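Side-chain contacts in AlyGC (Glaciecola chathamensis, PDB 5GKD), which is an alginate lyase of polysaccharide lyase family 6, probably cleaving its uronic acid polymer by beta-elimination: residues 150-155 with 164-169; 620-625 with 638-643; 679-684 with 697-702. All blocks are in the same frame, centred on the assembly; numbering follows the deposited sequence.

Contact 1 (150-155 with 164-169). With PO4 (phosphate ion), chain G.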
# COMPACT_ATOMS: atom_id res chain seq x y z
N MET A 150 -6.63 5.75 -25.76
CA MET A 150 -6.07 5.72 -27.10
C MET A 150 -5.34 7.02 -27.38
O MET A 150 -5.85 8.10 -27.08
CB MET A 150 -7.15 5.53 -28.15
CG MET A 150 -6.60 5.60 -29.56
SD MET A 150 -7.85 5.16 -30.76
CE MET A 150 -6.85 5.03 -32.24
N ALA A 151 -4.15 6.91 -27.97
CA ALA A 151 -3.37 8.08 -28.31
C ALA A 151 -2.73 7.91 -29.68
O ALA A 151 -2.50 6.80 -30.15
CB ALA A 151 -2.30 8.35 -27.24
N VAL A 152 -2.47 9.04 -30.33
CA VAL A 152 -1.64 9.13 -31.53
C VAL A 152 -0.32 9.74 -31.10
O VAL A 152 -0.30 10.85 -30.56
CB VAL A 152 -2.30 10.00 -32.61
CG1 VAL A 152 -1.30 10.34 -33.70
CG2 VAL A 152 -3.52 9.33 -33.18
N ARG A 153 0.78 9.03 -31.31
CA ARG A 153 2.10 9.51 -30.95
C ARG A 153 2.73 10.26 -32.11
O ARG A 153 2.55 9.90 -33.27
CB ARG A 153 3.05 8.37 -30.56
CG ARG A 153 2.79 7.74 -29.24
CD ARG A 153 3.18 8.64 -28.09
NE ARG A 153 4.48 8.35 -27.48
CZ ARG A 153 5.19 9.28 -26.85
NH1 ARG A 153 4.74 10.53 -26.80
NH2 ARG A 153 6.35 8.99 -26.29
N LEU A 154 3.57 11.23 -31.78
CA LEU A 154 4.18 12.10 -32.78
C LEU A 154 5.68 12.22 -32.56
O LEU A 154 6.28 13.24 -32.89
CB LEU A 154 3.53 13.47 -32.75
CG LEU A 154 2.04 13.42 -33.03
CD1 LEU A 154 1.45 14.78 -32.74
CD2 LEU A 154 1.80 13.00 -34.46
N THR A 155 6.30 11.19 -32.00
CA THR A 155 7.61 11.39 -31.41
C THR A 155 8.70 11.57 -32.45
O THR A 155 9.72 12.18 -32.14
CB THR A 155 7.92 10.26 -30.44
OG1 THR A 155 7.64 9.00 -31.04
CG2 THR A 155 7.03 10.38 -29.24
N HIS A 164 -3.88 9.87 -40.06
CA HIS A 164 -4.55 8.72 -39.45
C HIS A 164 -6.05 8.97 -39.42
O HIS A 164 -6.51 10.10 -39.29
CB HIS A 164 -4.04 8.47 -38.03
CG HIS A 164 -2.63 7.97 -37.95
ND1 HIS A 164 -2.10 7.08 -38.84
CD2 HIS A 164 -1.64 8.24 -37.05
CE1 HIS A 164 -0.84 6.81 -38.51
NE2 HIS A 164 -0.54 7.52 -37.44
N ARG A 165 -6.82 7.89 -39.55
CA ARG A 165 -8.27 7.96 -39.52
C ARG A 165 -8.81 7.11 -38.37
O ARG A 165 -8.53 5.91 -38.29
CB ARG A 165 -8.85 7.49 -40.86
CG ARG A 165 -10.36 7.56 -40.89
CD ARG A 165 -10.97 7.13 -42.23
NE ARG A 165 -12.42 7.19 -42.14
CZ ARG A 165 -13.26 6.55 -42.94
NH1 ARG A 165 -12.81 5.77 -43.92
NH2 ARG A 165 -14.56 6.68 -42.75
N ILE A 166 -9.58 7.74 -37.49
CA ILE A 166 -10.15 7.09 -36.31
C ILE A 166 -11.66 7.27 -36.38
O ILE A 166 -12.17 8.37 -36.13
CB ILE A 166 -9.57 7.67 -35.01
CG1 ILE A 166 -8.04 7.53 -35.02
CG2 ILE A 166 -10.24 7.03 -33.79
CD1 ILE A 166 -7.32 8.36 -33.98
N ASP A 167 -12.38 6.21 -36.74
CA ASP A 167 -13.77 6.40 -37.13
C ASP A 167 -14.63 5.23 -36.70
O ASP A 167 -14.17 4.10 -36.62
CB ASP A 167 -13.90 6.61 -38.65
CG ASP A 167 -13.54 5.37 -39.45
OD1 ASP A 167 -12.34 5.18 -39.71
OD2 ASP A 167 -14.44 4.59 -39.82
N HIS A 168 -15.90 5.54 -36.43
CA HIS A 168 -16.92 4.53 -36.16
C HIS A 168 -16.57 3.63 -34.98
O HIS A 168 -16.97 2.48 -34.94
CB HIS A 168 -17.19 3.67 -37.39
CG HIS A 168 -17.78 4.43 -38.54
ND1 HIS A 168 -17.01 4.96 -39.55
CD2 HIS A 168 -19.06 4.78 -38.81
CE1 HIS A 168 -17.79 5.58 -40.41
NE2 HIS A 168 -19.04 5.48 -39.98
N ASN A 169 -15.81 4.14 -34.02
CA ASN A 169 -15.47 3.35 -32.85
C ASN A 169 -16.49 3.59 -31.74
O ASN A 169 -17.09 4.67 -31.64
CB ASN A 169 -14.08 3.69 -32.35
CG ASN A 169 -13.01 3.34 -33.35
OD1 ASN A 169 -12.78 2.16 -33.62
ND2 ASN A 169 -12.35 4.34 -33.92
P PO4 G . 6.94 5.63 -26.23
O1 PO4 G . 6.34 6.02 -27.56
O2 PO4 G . 8.02 4.58 -26.39
O3 PO4 G . 5.82 5.11 -25.36
O4 PO4 G . 7.57 6.83 -25.58
O HOH W 1 1.45 8.55 -35.70

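Contact 2 (620-625 with 638-643)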
# COMPACT_ATOMS: atom_id res chain seq x y z
N ALA A 620 -11.15 12.75 13.55
CA ALA A 620 -11.96 13.61 12.71
C ALA A 620 -13.14 12.85 12.12
O ALA A 620 -13.06 11.65 11.85
CB ALA A 620 -11.13 14.22 11.59
N ILE A 621 -14.24 13.58 11.93
CA ILE A 621 -15.33 13.13 11.06
C ILE A 621 -14.78 12.68 9.71
O ILE A 621 -15.15 11.63 9.18
CB ILE A 621 -16.35 14.26 10.89
CG1 ILE A 621 -16.91 14.69 12.24
CG2 ILE A 621 -17.43 13.86 9.89
CD1 ILE A 621 -17.57 16.07 12.20
N ALA A 622 -13.92 13.49 9.11
CA ALA A 622 -13.37 13.16 7.81
C ALA A 622 -12.06 13.90 7.63
O ALA A 622 -11.94 15.07 8.00
CB ALA A 622 -14.33 13.52 6.67
N LYS A 623 -11.07 13.21 7.08
CA LYS A 623 -9.84 13.81 6.61
C LYS A 623 -9.77 13.48 5.13
O LYS A 623 -9.65 12.30 4.76
CB LYS A 623 -8.62 13.25 7.34
CG LYS A 623 -8.78 13.11 8.85
CD LYS A 623 -7.46 12.78 9.51
CE LYS A 623 -7.53 13.08 11.00
NZ LYS A 623 -6.27 12.81 11.72
N VAL A 624 -9.91 14.48 4.28
CA VAL A 624 -9.91 14.19 2.85
C VAL A 624 -8.94 15.13 2.15
O VAL A 624 -8.90 16.33 2.43
CB VAL A 624 -11.34 14.21 2.25
CG1 VAL A 624 -12.39 14.61 3.26
CG2 VAL A 624 -11.40 14.99 1.01
N TYR A 625 -8.10 14.55 1.29
CA TYR A 625 -6.90 15.21 0.83
C TYR A 625 -6.72 15.00 -0.67
O TYR A 625 -6.80 13.87 -1.16
CB TYR A 625 -5.68 14.68 1.61
CG TYR A 625 -4.37 15.35 1.28
CD1 TYR A 625 -3.62 14.96 0.18
CD2 TYR A 625 -3.88 16.36 2.09
CE1 TYR A 625 -2.42 15.57 -0.12
CE2 TYR A 625 -2.69 16.97 1.81
CZ TYR A 625 -1.96 16.58 0.71
OH TYR A 625 -0.78 17.21 0.46
N VAL A 638 -17.57 17.51 -0.84
CA VAL A 638 -17.85 17.19 0.56
C VAL A 638 -19.09 17.97 0.99
O VAL A 638 -19.06 19.21 1.01
CB VAL A 638 -16.65 17.50 1.47
CG1 VAL A 638 -16.98 17.16 2.90
CG2 VAL A 638 -15.45 16.72 1.00
N VAL A 639 -20.16 17.26 1.30
CA VAL A 639 -21.46 17.86 1.58
C VAL A 639 -21.94 17.30 2.91
O VAL A 639 -22.13 16.09 3.04
CB VAL A 639 -22.48 17.55 0.47
CG1 VAL A 639 -23.87 18.00 0.89
CG2 VAL A 639 -22.07 18.19 -0.83
N MET A 640 -22.12 18.18 3.90
CA MET A 640 -22.55 17.75 5.22
C MET A 640 -23.63 18.68 5.75
O MET A 640 -23.37 19.86 6.00
CB MET A 640 -21.37 17.69 6.19
CG MET A 640 -20.33 16.70 5.77
SD MET A 640 -19.20 16.26 7.08
CE MET A 640 -18.12 15.11 6.17
N ASN A 641 -24.84 18.14 5.95
CA ASN A 641 -26.01 18.93 6.30
C ASN A 641 -26.78 18.28 7.43
O ASN A 641 -26.98 17.06 7.44
CB ASN A 641 -26.96 19.11 5.12
CG ASN A 641 -26.30 19.70 3.91
OD1 ASN A 641 -25.44 20.58 4.03
ND2 ASN A 641 -26.67 19.22 2.74
N ASN A 642 -27.26 19.11 8.36
CA ASN A 642 -28.29 18.71 9.31
C ASN A 642 -27.79 17.63 10.26
O ASN A 642 -28.55 16.76 10.68
CB ASN A 642 -29.56 18.25 8.58
CG ASN A 642 -30.24 19.38 7.84
OD1 ASN A 642 -30.92 20.18 8.47
ND2 ASN A 642 -30.03 19.49 6.52
N ASN A 643 -26.51 17.67 10.60
CA ASN A 643 -25.92 16.72 11.53
C ASN A 643 -25.72 17.37 12.89
O ASN A 643 -25.64 18.59 13.02
CB ASN A 643 -24.56 16.20 11.02
CG ASN A 643 -24.62 15.66 9.61
OD1 ASN A 643 -25.13 14.57 9.35
ND2 ASN A 643 -24.08 16.42 8.68

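Contact 3 (679-684 with 697-702)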
# COMPACT_ATOMS: atom_id res chain seq x y z
N ALA A 679 -13.44 20.07 17.95
CA ALA A 679 -12.37 20.71 17.23
C ALA A 679 -12.94 21.41 15.99
O ALA A 679 -14.01 21.05 15.51
CB ALA A 679 -11.31 19.66 16.85
N PRO A 680 -12.25 22.42 15.48
CA PRO A 680 -12.81 23.23 14.39
C PRO A 680 -12.82 22.49 13.05
O PRO A 680 -12.22 21.44 12.86
CB PRO A 680 -11.86 24.42 14.34
CG PRO A 680 -10.56 23.87 14.82
CD PRO A 680 -10.93 22.93 15.92
N ILE A 681 -13.57 23.08 12.12
CA ILE A 681 -13.48 22.74 10.70
C ILE A 681 -12.26 23.45 10.12
O ILE A 681 -12.03 24.63 10.42
CB ILE A 681 -14.76 23.17 9.97
CG1 ILE A 681 -15.97 22.41 10.50
CG2 ILE A 681 -14.61 23.01 8.47
CD1 ILE A 681 -17.28 23.02 10.02
N ILE A 682 -11.47 22.77 9.29
CA ILE A 682 -10.28 23.39 8.72
C ILE A 682 -10.26 23.16 7.22
O ILE A 682 -10.27 22.01 6.76
CB ILE A 682 -8.98 22.88 9.35
CG1 ILE A 682 -8.94 23.15 10.85
CG2 ILE A 682 -7.78 23.56 8.68
CD1 ILE A 682 -7.62 22.80 11.51
N PHE A 683 -10.24 24.25 6.46
CA PHE A 683 -10.09 24.21 5.02
C PHE A 683 -8.66 24.53 4.64
O PHE A 683 -8.06 25.47 5.18
CB PHE A 683 -11.05 25.19 4.33
CG PHE A 683 -12.49 24.86 4.53
CD1 PHE A 683 -13.08 23.88 3.77
CD2 PHE A 683 -13.24 25.51 5.49
CE1 PHE A 683 -14.41 23.55 3.96
CE2 PHE A 683 -14.56 25.18 5.68
CZ PHE A 683 -15.15 24.20 4.92
N GLU A 684 -8.10 23.73 3.75
CA GLU A 684 -6.83 24.00 3.10
C GLU A 684 -7.12 24.02 1.60
O GLU A 684 -7.04 23.00 0.90
CB GLU A 684 -5.77 22.94 3.54
CG GLU A 684 -5.48 22.97 5.05
CD GLU A 684 -4.36 22.04 5.50
OE1 GLU A 684 -4.07 21.06 4.78
OE2 GLU A 684 -3.78 22.27 6.59
N ASN A 697 -24.84 27.04 10.55
CA ASN A 697 -24.36 26.10 11.55
C ASN A 697 -24.31 26.74 12.93
O ASN A 697 -24.26 27.96 13.08
CB ASN A 697 -22.98 25.56 11.17
CG ASN A 697 -22.95 24.95 9.76
OD1 ASN A 697 -23.27 23.77 9.58
ND2 ASN A 697 -22.57 25.77 8.76
N VAL A 698 -24.31 25.90 13.96
CA VAL A 698 -24.06 26.32 15.33
C VAL A 698 -22.70 25.79 15.75
O VAL A 698 -22.47 24.57 15.72
CB VAL A 698 -25.16 25.84 16.29
CG1 VAL A 698 -24.78 26.18 17.71
CG2 VAL A 698 -26.50 26.45 15.92
N PHE A 699 -21.81 26.68 16.17
CA PHE A 699 -20.52 26.29 16.72
C PHE A 699 -20.49 26.67 18.21
O PHE A 699 -20.01 27.73 18.59
CB PHE A 699 -19.36 26.97 15.95
CG PHE A 699 -19.31 26.63 14.49
CD1 PHE A 699 -18.84 25.39 14.07
CD2 PHE A 699 -19.75 27.53 13.54
CE1 PHE A 699 -18.82 25.07 12.73
CE2 PHE A 699 -19.71 27.20 12.19
CZ PHE A 699 -19.25 25.97 11.79
N GLU A 700 -21.00 25.77 19.05
CA GLU A 700 -21.08 26.01 20.48
C GLU A 700 -19.94 25.27 21.18
O GLU A 700 -19.88 24.04 21.15
CB GLU A 700 -22.42 25.57 21.06
CG GLU A 700 -22.44 25.72 22.58
CD GLU A 700 -23.84 25.74 23.16
OE1 GLU A 700 -24.81 25.82 22.38
OE2 GLU A 700 -23.97 25.66 24.40
N GLY A 701 -19.07 26.03 21.84
CA GLY A 701 -17.86 25.44 22.37
C GLY A 701 -16.92 24.90 21.31
O GLY A 701 -16.11 24.03 21.61
N THR A 702 -17.03 25.40 20.08
CA THR A 702 -16.20 24.97 18.96
C THR A 702 -15.67 26.21 18.26
O THR A 702 -16.45 27.10 17.90
CB THR A 702 -17.02 24.13 17.96
OG1 THR A 702 -17.57 22.98 18.62
CG2 THR A 702 -16.15 23.70 16.77

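Contact 1 (150-155 with 164-169)
One water is held from both segments: it lies 2.8 Å from His164 NE2, at the ring edge and in the ring plane, and 3.0 Å from Arg153 O. The other imidazole nitrogen, ND1, is engaged by the backbone N of Asn133, and with both nitrogens bonded the ring has little freedom to turn. Its carbon edge serves the apolar side of the contact, where CD2 meets Val152 CG1 at 4.0 Å. The other Val152 methyl, CG2, lies 4.0 Å from Ile166 CD1, the two side chains passing each other in opposite directions. Ile166 CD1 in turn meets Met150 tip to tip, 3.8 Å from its CE; the Met150 chain is extended throughout, with CG anti to the backbone N (chi1 176°), which carries the methyl across the gap. All four of these side chains are buried.

Arg153 turns its back on this core. Bends at chi2 and chi3 fold its chain toward a phosphate ion, probably from the crystallisation liquor, which receives NE on O1 at 3.0 Å and NH2 on O4 at 2.6 Å. The phosphorus lies in the guanidinium plane at its edge, while Thr155 CG2 covers one face. Tyr129 OH and Arg94 NH1 also hydrogen-bond the anion. A leucine in place of Arg153 would probably leave the phosphate without two of its N-H donors and Thr155 CG2 without the flat group it covers.

In the right-handed parallel beta-helix expected of this chondroitinase B-like family, the contact spans the interior between two walls: strand 150-152 runs between 124-128 and 185-188, and strand 165-167 between 134-141 and 200-207, with Val128 and Phe135 also packing on the Met150 side chain.

Contact 2 (620-625 with 638-643)
Met640 reaches across the interior of a parallel beta-helix to Ile621 and Ala622, joining strand 637-641 of one wall to strand 622-625 of another and the residue just before it. This is the closer-packed end of the contact. CG of Met640 is anti to its carbonyl carbon (chi1 -62°) and the chain beyond is extended, a shape that delivers the thioether to the far wall. There the terminal methyl CE settles against two carbons, Ile621 CG2 at 4.0 Å and Ala622 CB at 4.1 Å. Ile621 and Met640 run past one another in opposite directions rather than meeting end on. Leu607 and Ile609 of strand 606-610, together with Leu660 of strand 660-663, also pack on Met640, adding aliphatic surface around its side chain.

Farther along the strands the fit is slacker. Val624 CG1 and Val638 CG2 approach no closer than 4.4 Å, a single touch between branched side chains. Val624 stands in a nearly eclipsed rotamer (chi1 3°), which suggests some strain or an imprecisely placed side chain. No hydrogen bond crosses between the segments; the association is entirely apolar.

The other side of strand 622-625 has a different character. Lys623 and Tyr625, both partly exposed, carry their polar ends to Asn654 and Asp598, and Tyr625 OH also makes a weak hydrogen bond to Lys655 of the second subunit. Back in the interior, the sulfur is engaged along with its methyl: Met640 SD lies 4.1 Å from Ile621 CG2.

Contact 3 (679-684 with 697-702)
Ile681 sets its CG1 anti to the carbonyl carbon (chi1 -63°) and straightens beyond it (chi2 168°), so that CD1 is carried forward to the ring of Phe699, whose own CG takes the same position relative to its backbone (chi1 -60°). The two side chains cross at about a right angle. The methyl comes to the rim of the ring, near its plane and not over a face: Ile681 CD1 is 3.7 Å from Phe699 CE1 and 4.0 Å from CZ. Elsewhere on the ring, Phe675 of strand 667-676 brings its own aromatic group against Phe699, and Pro705 and Asn723 add further cover.

These groups lie near the last turns of the C-terminal parallel beta-helix, where strand 681-685 in one wall faces strand 691-700 in another and hydrophobic side chains fill the space between them.

The second touching point is at the loop ends of the segments. The Thr702 methyl CG2 rests 3.6 Å from Ala679 O and 4.1 Å from Pro680 CA. It makes a van der Waals contact with the peptide; the carbonyl oxygen itself accepts a hydrogen bond from elsewhere, from Ser659 OG. The other branch of Thr702 does polar work, with OG1 bonded to Phe675 O and to the backbone N of Ser678, the residue directly preceding Ala679. Pro703, the next residue after Thr702, packs against the Pro680 ring.

Contact 1 lies on the opposite side of the chain's centre from contacts 2 and 3, with centres 42 and 51 Å away. Contacts 2 and 3 are 11 Å apart between centres and about 5 Å between nearest atoms. One strand separates them in each wall: 660-663 between 622-625 and 681-685, and 667-676 between 637-641 and 691-700. On the latter strand, Asn673 hydrogen-bonds both Asn643 and Asn697. Of the three, contact 1 belongs to the ligand-bearing part: the Met150 side chain is about 14 Å from the calcium bound by Asn180, Glu183, Glu212 and Glu214, and Glu214 also lines the carbonate pocket with Arg240, Arg264 and Tyr303.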